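Local atomic coordinates of acetylxylan esterase A (Aspergillus awamori, PDB entry 5X6S), a protein that removes acetyl side groups from acetylated xylan as a secreted serine esterase, contributing to the breakdown of plant hemicellulose. Residues A[63-68]-A[100-105]; A[69-74]-A[155-160]; A[82-87]-A[125-130]. One frame throughout, in Å; residues are numbered along the deposited sequence.

Contact 1. Residues A[63-68]-A[100-105]; sequences IVIYPS and TWTISK
Thr102 OG1 is the polar atom at the middle of this contact: Ile65 presses against it, and it is also hydrogen-bonded to Met98 O, one turn back along its own helix. With OG1 anti to the carbonyl carbon (chi1 -59°), the hydroxyl stays beside the backbone N, where it can turn back to that carbonyl. Thr102 OG1 also sits at the edge of the Trp101 indole, in the plane of the ring.

Thr102 fills the gap between two isoleucines on strand 63-68. Ile65 comes tip to tip with it, bringing CD1 to 3.4 Å from Thr102 OG1 and 3.9 Å from Thr102 CB. Behind that methyl, Ile65 CG1 lies 3.8 Å from Thr102 OG1. The other branch of the threonine serves Ile63: Thr102 CG2 is 3.9 Å from Ile63 CG2 and 4.1 Å from Ile63 CD1. The two isoleucines therefore divide the threonine between them. The closest CA atoms, those of Ile63 and Thr102, are 8.4 Å apart.

Alternation along the strand sends Ile63 and Ile65 to helix 91-106, while Val64 and Tyr66 pack against helix 53-60 on the other face of the sheet. A crossover helix laid on the central sheet is the layering of the alpha/beta-hydrolase fold. Met19 of strand 18-23 also touches Thr102, and the outer side of the helix, at Thr100 and Ile103, meets a second copy of the protein.

All three touching side chains are buried, and no hydrogen bond joins the two segments. The proton of the threonine hydroxyl is committed to Met98 O, which lowers the cost of burying it among hydrocarbon; between these segments the contact is van der Waals, methyl on methyl at Ile63 and methyl on hydroxyl at Ile65.

Contact 2. Residues A[69-74]-A[155-160]; sequences SPYSGG and NQVDGW
The Tyr71 ring is held between Pro70 and Asp158. On one face Pro70 CG sits over the centre, 3.6 Å above the ring plane; on the opposite face Asp158 CB makes a CH-pi contact, 4.2 Å from the centroid of the Tyr71 ring and 23° off its normal. Val157 approaches obliquely near the phenol end, its CG1 3.2 Å from Tyr71 OH and 3.4 Å from Tyr71 CZ. That hydroxyl has a weak hydrogen bond with Asn91 ND2.

Asp158 runs past the tyrosine in the opposite direction. Its CG is anti to the backbone N (chi1 -174°), which carries the carboxylate back along the ring toward the tyrosine's own main chain, and Asp158 OD2 ends up 3.3 Å from Tyr71 CB. Ring and carboxylate planes are 26° apart, so the acid lies fairly flat along the aromatic surface.

No direct hydrogen bond crosses, but a water does the joining. It donates both to Ser72 O, at 2.7 Å, and to Asp158 OD2, at 2.8 Å, giving Asp158 OD2 a polar partner beside Tyr71 CB. The 69-74 loop is itself tightly folded: an ST turn in which Tyr71 N reaches Ser69 OG almost straight on, then a type II beta turn closed by Gly74 N to Tyr71 O. On the other side, Asp77 OD1 accepts from Asp158 N.

Both loops lead off the carboxyl ends of sheet strands, 63-68 and 138-142. That is the edge of the sheet where alpha/beta-hydrolases carry their active site, and the side chain of Asp158 is about 11 Å from that of Ser119, the probable nucleophile.

Contact 3. Residues A[82-87]-A[125-130]; sequences ATLTHN and TNVMAA
Apolar packing carries most of this contact, through Leu84 and Val127. The two side chains cross at about a right angle, and Leu84 CD2 rests against both methyls of the valine, 3.6 Å from Val127 CG2 and 3.9 Å from Val127 CG1. Leu84 does not start out aimed at the helix; the end of its side chain swings nearer, bringing that single methyl over. Val127 does point across, and with CG1 anti to the backbone N (chi1 171°) it spreads its two branches toward the loop, one to the leucine alone and the other shared with the main chain.

The second kind of meeting is methyl against carbonyl: Val127 CG1 lies 3.4 Å from Thr83 O. It is a van der Waals contact, and the carbonyl has its polar partner elsewhere, accepting from Ser92 OG on helix 91-106. No hydrogen bond spans the two segments. The Thr83 hydroxyl, too, is occupied, paired with Asp77 O within the loop, so the buried polar atoms beside the valine have their bonds outside the contact.

Polar links to the surroundings come at the far end of the loop. His86 ND1 bonds Thr131 O at the end of helix 120-131, and the imidazole stacks on Tyr184. His86 NE2 and Asn87 ND2 both bond Asp109 OD2 of a second copy of the protein.

Helix 120-131, the one that follows Ser119, the probable nucleophile, thus has the loop along one side. Val127 and Met128 also touch Ser92 of helix 91-106, Leu84 and Ala130 share Met183, and round the helix Thr125 and Asn126 lie on strand 138-142, with Asn126 and Ala129 on strand 193-199.

How the contacts relate
The first segments of all three contacts, and helix 91-106 of contact 1, belong to the beta-alpha-beta crossover between strands 63-68 and 113-118; segments 125-130 and 155-160 come later. Contact 1 sets that helix on the sheet; contact 2 begins where the strand ends; contact 3 uses a later part of the long loop. Centre to centre, contact 1 is about 22 Å from contact 2 and about 17 Å from contact 3, and contacts 2 and 3 are about 15 Å apart. Along the chain contact 3 falls wholly between the halves of contact 2, and contact 1 interlocks with both. Contacts 1 and 3 are buried within the fold, and contact 2 lies at the surface, toward the active-site side.

Contact 1. Residues A[63-68]-A[100-105]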
loop_
_atom_site.group_PDB
_atom_site.type_symbol
_atom_site.label_atom_id
_atom_site.label_comp_id
_atom_site.label_asym_id
_atom_site.label_seq_id
_atom_site.Cartn_x
_atom_site.Cartn_y
_atom_site.Cartn_z
ATOM N N ILE A 63 -17.078 -0.380 -1.460
ATOM C CA ILE A 63 -17.676 -0.079 -0.170
ATOM C C ILE A 63 -17.367 1.402 0.125
ATOM O O ILE A 63 -16.275 1.863 -0.186
ATOM C CB ILE A 63 -17.079 -0.982 0.945
ATOM C CG1 ILE A 63 -17.526 -2.436 0.687
ATOM C CG2 ILE A 63 -17.480 -0.522 2.360
ATOM C CD1 ILE A 63 -16.818 -3.468 1.529
ATOM N N VAL A 64 -18.303 2.116 0.712
ATOM C CA VAL A 64 -18.034 3.500 1.185
ATOM C C VAL A 64 -17.923 3.596 2.682
ATOM O O VAL A 64 -18.757 3.020 3.395
ATOM C CB VAL A 64 -19.123 4.541 0.719
ATOM C CG1 VAL A 64 -18.567 5.991 0.863
ATOM C CG2 VAL A 64 -19.607 4.256 -0.690
ATOM N N ILE A 65 -16.888 4.270 3.181
ATOM C CA ILE A 65 -16.702 4.488 4.620
ATOM C C ILE A 65 -16.949 5.949 4.883
ATOM O O ILE A 65 -16.387 6.788 4.193
ATOM C CB ILE A 65 -15.278 4.145 5.131
ATOM C CG1 ILE A 65 -14.980 2.654 4.942
ATOM C CG2 ILE A 65 -15.140 4.570 6.608
ATOM C CD1 ILE A 65 -13.476 2.314 5.141
ATOM N N TYR A 66 -17.806 6.242 5.868
ATOM C CA TYR A 66 -18.173 7.615 6.207
ATOM C C TYR A 66 -17.762 7.841 7.644
ATOM O O TYR A 66 -18.527 7.494 8.567
ATOM C CB TYR A 66 -19.716 7.847 6.023
ATOM C CG TYR A 66 -20.269 7.573 4.644
ATOM C CD1 TYR A 66 -20.264 8.564 3.634
ATOM C CD2 TYR A 66 -20.822 6.332 4.330
ATOM C CE1 TYR A 66 -20.804 8.333 2.378
ATOM C CE2 TYR A 66 -21.359 6.089 3.070
ATOM C CZ TYR A 66 -21.329 7.048 2.089
ATOM O OH TYR A 66 -21.849 6.743 0.857
ATOM N N PRO A 67 -16.553 8.397 7.882
ATOM C CA PRO A 67 -16.153 8.678 9.269
ATOM C C PRO A 67 -17.028 9.802 9.812
ATOM O O PRO A 67 -17.565 10.560 9.035
ATOM C CB PRO A 67 -14.688 9.167 9.136
ATOM C CG PRO A 67 -14.223 8.620 7.790
ATOM C CD PRO A 67 -15.490 8.777 6.938
ATOM N N SER A 68 -17.192 9.847 11.144
ATOM C CA SER A 68 -18.107 10.810 11.768
ATOM C C SER A 68 -17.421 11.515 12.929
ATOM O O SER A 68 -17.025 10.894 13.901
ATOM C CB SER A 68 -19.356 10.110 12.257
ATOM O OG SER A 68 -20.416 10.990 12.195
ATOM N N THR A 100 -8.466 -0.309 7.377
ATOM C CA THR A 100 -7.853 -1.614 7.455
ATOM C C THR A 100 -8.852 -2.661 7.923
ATOM O O THR A 100 -8.799 -3.805 7.450
ATOM C CB THR A 100 -6.597 -1.601 8.337
ATOM O OG1 THR A 100 -6.978 -1.285 9.684
ATOM C CG2 THR A 100 -5.529 -0.595 7.768
ATOM N N TRP A 101 -9.776 -2.267 8.803
ATOM C CA TRP A 101 -10.848 -3.155 9.290
ATOM C C TRP A 101 -11.716 -3.594 8.106
ATOM O O TRP A 101 -12.038 -4.780 7.978
ATOM C CB TRP A 101 -11.735 -2.471 10.327
ATOM C CG TRP A 101 -12.807 -3.347 10.906
ATOM C CD1 TRP A 101 -12.702 -4.219 11.978
ATOM C CD2 TRP A 101 -14.118 -3.512 10.392
ATOM N NE1 TRP A 101 -13.882 -4.866 12.174
ATOM C CE2 TRP A 101 -14.779 -4.452 11.225
ATOM C CE3 TRP A 101 -14.812 -2.947 9.322
ATOM C CZ2 TRP A 101 -16.098 -4.832 11.005
ATOM C CZ3 TRP A 101 -16.109 -3.304 9.123
ATOM C CH2 TRP A 101 -16.740 -4.265 9.948
ATOM N N THR A 102 -12.061 -2.640 7.243
ATOM C CA THR A 102 -12.945 -2.890 6.120
ATOM C C THR A 102 -12.237 -3.781 5.068
ATOM O O THR A 102 -12.872 -4.714 4.503
ATOM C CB THR A 102 -13.395 -1.562 5.470
ATOM O OG1 THR A 102 -14.065 -0.756 6.457
ATOM C CG2 THR A 102 -14.326 -1.791 4.263
ATOM N N ILE A 103 -10.943 -3.528 4.841
ATOM C CA ILE A 103 -10.159 -4.374 3.912
ATOM C C ILE A 103 -10.283 -5.823 4.338
ATOM O O ILE A 103 -10.663 -6.720 3.520
ATOM C CB ILE A 103 -8.683 -3.968 3.796
ATOM C CG1 ILE A 103 -8.570 -2.608 3.054
ATOM C CG2 ILE A 103 -7.904 -5.073 3.033
ATOM C CD1 ILE A 103 -7.212 -1.925 3.186
ATOM N N SER A 104 -9.972 -6.090 5.597
ATOM C CA SER A 104 -10.045 -7.472 6.065
ATOM C C SER A 104 -11.458 -8.027 6.144
ATOM O O SER A 104 -11.713 -9.162 5.704
ATOM C CB SER A 104 -9.348 -7.610 7.405
ATOM O OG SER A 104 -9.471 -8.943 7.848
ATOM N N LYS A 105 -12.399 -7.268 6.690
ATOM C CA LYS A 105 -13.743 -7.807 6.900
ATOM C C LYS A 105 -14.428 -8.183 5.576
ATOM O O LYS A 105 -15.118 -9.229 5.490
ATOM C CB LYS A 105 -14.620 -6.874 7.720
ATOM C CG LYS A 105 -16.084 -7.312 7.843
ATOM C CD LYS A 105 -16.332 -8.234 9.041
ATOM C CE LYS A 105 -17.834 -8.594 9.176
ATOM N NZ LYS A 105 -18.687 -7.410 9.535
#

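Contact 2. Residues A[69-74]-A[155-160]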
loop_
_atom_site.group_PDB
_atom_site.type_symbol
_atom_site.label_atom_id
_atom_site.label_comp_id
_atom_site.label_asym_id
_atom_site.label_seq_id
_atom_site.Cartn_x
_atom_site.Cartn_y
_atom_site.Cartn_z
ATOM N N SER A 69 -17.292 12.820 12.824
ATOM C CA SER A 69 -16.546 13.595 13.807
ATOM C C SER A 69 -17.145 13.439 15.201
ATOM O O SER A 69 -18.378 13.446 15.352
ATOM C CB SER A 69 -16.504 15.066 13.458
ATOM O OG SER A 69 -15.835 15.772 14.486
ATOM N N PRO A 70 -16.270 13.262 16.206
ATOM C CA PRO A 70 -16.746 13.158 17.571
ATOM C C PRO A 70 -16.989 14.520 18.221
ATOM O O PRO A 70 -17.462 14.551 19.381
ATOM C CB PRO A 70 -15.583 12.476 18.295
ATOM C CG PRO A 70 -14.364 12.994 17.553
ATOM C CD PRO A 70 -14.798 13.100 16.109
ATOM N N TYR A 71 -16.639 15.613 17.548
ATOM C CA TYR A 71 -16.612 16.912 18.235
ATOM C C TYR A 71 -17.870 17.751 18.096
ATOM O O TYR A 71 -18.609 17.741 17.094
ATOM C CB TYR A 71 -15.391 17.746 17.846
ATOM C CG TYR A 71 -14.087 16.991 18.018
ATOM C CD1 TYR A 71 -13.634 16.634 19.286
ATOM C CD2 TYR A 71 -13.307 16.607 16.894
ATOM C CE1 TYR A 71 -12.445 15.914 19.444
ATOM C CE2 TYR A 71 -12.129 15.885 17.048
ATOM C CZ TYR A 71 -11.701 15.534 18.320
ATOM O OH TYR A 71 -10.553 14.813 18.510
ATOM N N SER A 72 -18.102 18.532 19.139
ATOM C CA SER A 72 -19.145 19.541 19.088
ATOM C C SER A 72 -18.846 20.488 17.903
ATOM O O SER A 72 -17.745 20.989 17.768
ATOM C CB SER A 72 -19.155 20.315 20.424
ATOM O OG SER A 72 -20.255 21.177 20.394
ATOM N N GLY A 73 -19.827 20.706 17.039
ATOM C CA GLY A 73 -19.602 21.595 15.919
ATOM C C GLY A 73 -19.316 20.797 14.650
ATOM O O GLY A 73 -19.409 21.328 13.525
ATOM N N GLY A 74 -18.967 19.520 14.838
ATOM C CA GLY A 74 -18.836 18.563 13.746
ATOM C C GLY A 74 -17.646 18.738 12.806
ATOM O O GLY A 74 -17.569 18.044 11.786
ATOM N N ASN A 155 -1.056 23.032 20.086
ATOM C CA ASN A 155 -1.490 21.629 20.069
ATOM C C ASN A 155 -2.978 21.464 20.416
ATOM O O ASN A 155 -3.362 20.524 21.090
ATOM C CB ASN A 155 -0.556 20.836 21.018
ATOM C CG ASN A 155 -0.526 19.344 20.748
ATOM O OD1 ASN A 155 -1.100 18.861 19.795
ATOM N ND2 ASN A 155 0.204 18.615 21.590
ATOM N N GLN A 156 -3.829 22.391 19.964
ATOM C CA GLN A 156 -5.260 22.296 20.198
ATOM C C GLN A 156 -5.853 21.208 19.285
ATOM O O GLN A 156 -5.393 21.027 18.140
ATOM C CB GLN A 156 -6.005 23.626 19.949
ATOM C CG GLN A 156 -5.690 24.769 20.953
ATOM C CD GLN A 156 -5.840 24.358 22.438
ATOM O OE1 GLN A 156 -4.839 24.172 23.156
ATOM N NE2 GLN A 156 -7.083 24.217 22.895
ATOM N N VAL A 157 -6.828 20.487 19.817
ATOM C CA VAL A 157 -7.554 19.481 19.064
ATOM C C VAL A 157 -8.749 20.160 18.382
ATOM O O VAL A 157 -9.551 20.848 19.023
ATOM C CB VAL A 157 -8.035 18.374 20.024
ATOM C CG1 VAL A 157 -9.085 17.495 19.370
ATOM C CG2 VAL A 157 -6.850 17.589 20.586
ATOM N N ASP A 158 -8.876 19.995 17.074
ATOM C CA ASP A 158 -10.035 20.545 16.364
ATOM C C ASP A 158 -10.069 22.086 16.483
ATOM O O ASP A 158 -11.141 22.670 16.616
ATOM C CB ASP A 158 -11.333 19.926 16.895
ATOM C CG ASP A 158 -12.575 20.342 16.107
ATOM O OD1 ASP A 158 -12.477 20.663 14.901
ATOM O OD2 ASP A 158 -13.670 20.305 16.722
ATOM N N GLY A 159 -8.892 22.708 16.389
ATOM C CA GLY A 159 -8.782 24.173 16.464
ATOM C C GLY A 159 -8.886 24.757 15.071
ATOM O O GLY A 159 -8.205 24.300 14.146
ATOM N N TRP A 160 -9.758 25.756 14.911
ATOM C CA TRP A 160 -9.865 26.488 13.633
ATOM C C TRP A 160 -8.695 27.465 13.534
ATOM O O TRP A 160 -8.466 28.221 14.457
ATOM C CB TRP A 160 -11.213 27.257 13.559
ATOM C CG TRP A 160 -11.494 27.880 12.181
ATOM C CD1 TRP A 160 -11.158 29.161 11.753
ATOM C CD2 TRP A 160 -12.186 27.281 11.079
ATOM N NE1 TRP A 160 -11.564 29.356 10.458
ATOM C CE2 TRP A 160 -12.212 28.234 10.022
ATOM C CE3 TRP A 160 -12.767 26.030 10.868
ATOM C CZ2 TRP A 160 -12.817 27.972 8.798
ATOM C CZ3 TRP A 160 -13.345 25.762 9.653
ATOM C CH2 TRP A 160 -13.366 26.727 8.623
HETATM O O HOH W 1 -16.097 21.174 15.591
#

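Contact 3. Residues A[82-87]-A[125-130]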
loop_
_atom_site.group_PDB
_atom_site.type_symbol
_atom_site.label_atom_id
_atom_site.label_comp_id
_atom_site.label_asym_id
_atom_site.label_seq_id
_atom_site.Cartn_x
_atom_site.Cartn_y
_atom_site.Cartn_z
ATOM N N ALA A 82 -1.313 14.899 17.397
ATOM C CA ALA A 82 -1.860 13.571 17.292
ATOM C C ALA A 82 -2.471 13.290 15.922
ATOM O O ALA A 82 -2.258 12.217 15.355
ATOM C CB ALA A 82 -2.883 13.326 18.404
ATOM N N THR A 83 -3.246 14.246 15.394
ATOM C CA THR A 83 -3.921 14.045 14.113
ATOM C C THR A 83 -2.954 14.254 12.941
ATOM O O THR A 83 -3.185 13.734 11.851
ATOM C CB THR A 83 -5.171 14.931 13.997
ATOM O OG1 THR A 83 -6.088 14.363 13.033
ATOM C CG2 THR A 83 -4.812 16.362 13.573
ATOM N N LEU A 84 -1.898 15.052 13.167
ATOM C CA LEU A 84 -0.918 15.401 12.153
ATOM C C LEU A 84 0.344 14.525 12.161
ATOM O O LEU A 84 1.364 14.866 11.556
ATOM C CB LEU A 84 -0.541 16.920 12.243
ATOM C CG LEU A 84 -1.700 17.900 11.980
ATOM C CD1 LEU A 84 -1.234 19.340 12.154
ATOM C CD2 LEU A 84 -2.359 17.700 10.578
ATOM N N THR A 85 0.276 13.377 12.816
ATOM C CA THR A 85 1.421 12.470 12.790
ATOM C C THR A 85 0.955 11.048 12.490
ATOM O O THR A 85 -0.031 10.586 13.062
ATOM C CB THR A 85 2.229 12.555 14.105
ATOM O OG1 THR A 85 1.355 12.359 15.193
ATOM C CG2 THR A 85 2.810 13.950 14.315
ATOM N N HIS A 86 1.676 10.367 11.606
ATOM C CA HIS A 86 1.471 8.921 11.346
ATOM C C HIS A 86 1.515 8.214 12.712
ATOM O O HIS A 86 2.490 8.405 13.489
ATOM C CB HIS A 86 2.614 8.384 10.451
ATOM C CG HIS A 86 2.538 6.924 10.126
ATOM N ND1 HIS A 86 1.614 6.395 9.240
ATOM C CD2 HIS A 86 3.310 5.884 10.523
ATOM C CE1 HIS A 86 1.817 5.099 9.113
ATOM N NE2 HIS A 86 2.840 4.763 9.878
ATOM N N ASN A 87 0.492 7.429 13.004
ATOM C CA ASN A 87 0.385 6.701 14.257
ATOM C C ASN A 87 0.326 7.621 15.507
ATOM O O ASN A 87 0.578 7.190 16.624
ATOM C CB ASN A 87 1.523 5.641 14.352
ATOM C CG ASN A 87 1.386 4.532 13.329
ATOM O OD1 ASN A 87 0.323 4.328 12.772
ATOM N ND2 ASN A 87 2.465 3.837 13.059
ATOM N N THR A 125 -8.887 15.200 4.230
ATOM C CA THR A 125 -8.396 14.416 3.114
ATOM C C THR A 125 -6.896 14.641 2.889
ATOM O O THR A 125 -6.136 13.683 2.687
ATOM C CB THR A 125 -9.251 14.675 1.826
ATOM O OG1 THR A 125 -10.577 14.215 2.081
ATOM C CG2 THR A 125 -8.732 13.928 0.633
ATOM N N ASN A 126 -6.464 15.897 2.915
ATOM C CA ASN A 126 -5.062 16.217 2.760
ATOM C C ASN A 126 -4.275 15.630 3.889
ATOM O O ASN A 126 -3.234 15.108 3.672
ATOM C CB ASN A 126 -4.790 17.695 2.658
ATOM C CG ASN A 126 -5.116 18.248 1.284
ATOM O OD1 ASN A 126 -4.774 17.702 0.266
ATOM N ND2 ASN A 126 -5.837 19.297 1.295
ATOM N N VAL A 127 -4.799 15.709 5.082
ATOM C CA VAL A 127 -4.123 15.151 6.283
ATOM C C VAL A 127 -3.946 13.630 6.146
ATOM O O VAL A 127 -2.847 13.068 6.428
ATOM C CB VAL A 127 -4.825 15.552 7.589
ATOM C CG1 VAL A 127 -4.256 14.780 8.797
ATOM C CG2 VAL A 127 -4.670 17.051 7.858
ATOM N N MET A 128 -4.992 12.948 5.693
ATOM C CA MET A 128 -4.932 11.466 5.508
ATOM C C MET A 128 -3.883 11.089 4.474
ATOM O O MET A 128 -3.177 10.102 4.624
ATOM C CB MET A 128 -6.278 10.902 5.054
ATOM C CG MET A 128 -7.413 10.940 6.120
ATOM S SD MET A 128 -6.962 10.150 7.696
ATOM C CE MET A 128 -6.485 8.517 7.087
ATOM N N ALA A 129 -3.802 11.858 3.391
ATOM C CA ALA A 129 -2.791 11.610 2.365
ATOM C C ALA A 129 -1.360 11.698 2.950
ATOM O O ALA A 129 -0.485 10.955 2.556
ATOM C CB ALA A 129 -2.962 12.581 1.207
ATOM N N ALA A 130 -1.139 12.648 3.830
ATOM C CA ALA A 130 0.163 12.912 4.445
ATOM C C ALA A 130 0.499 11.980 5.602
ATOM O O ALA A 130 1.676 11.633 5.800
ATOM C CB ALA A 130 0.194 14.334 4.933
#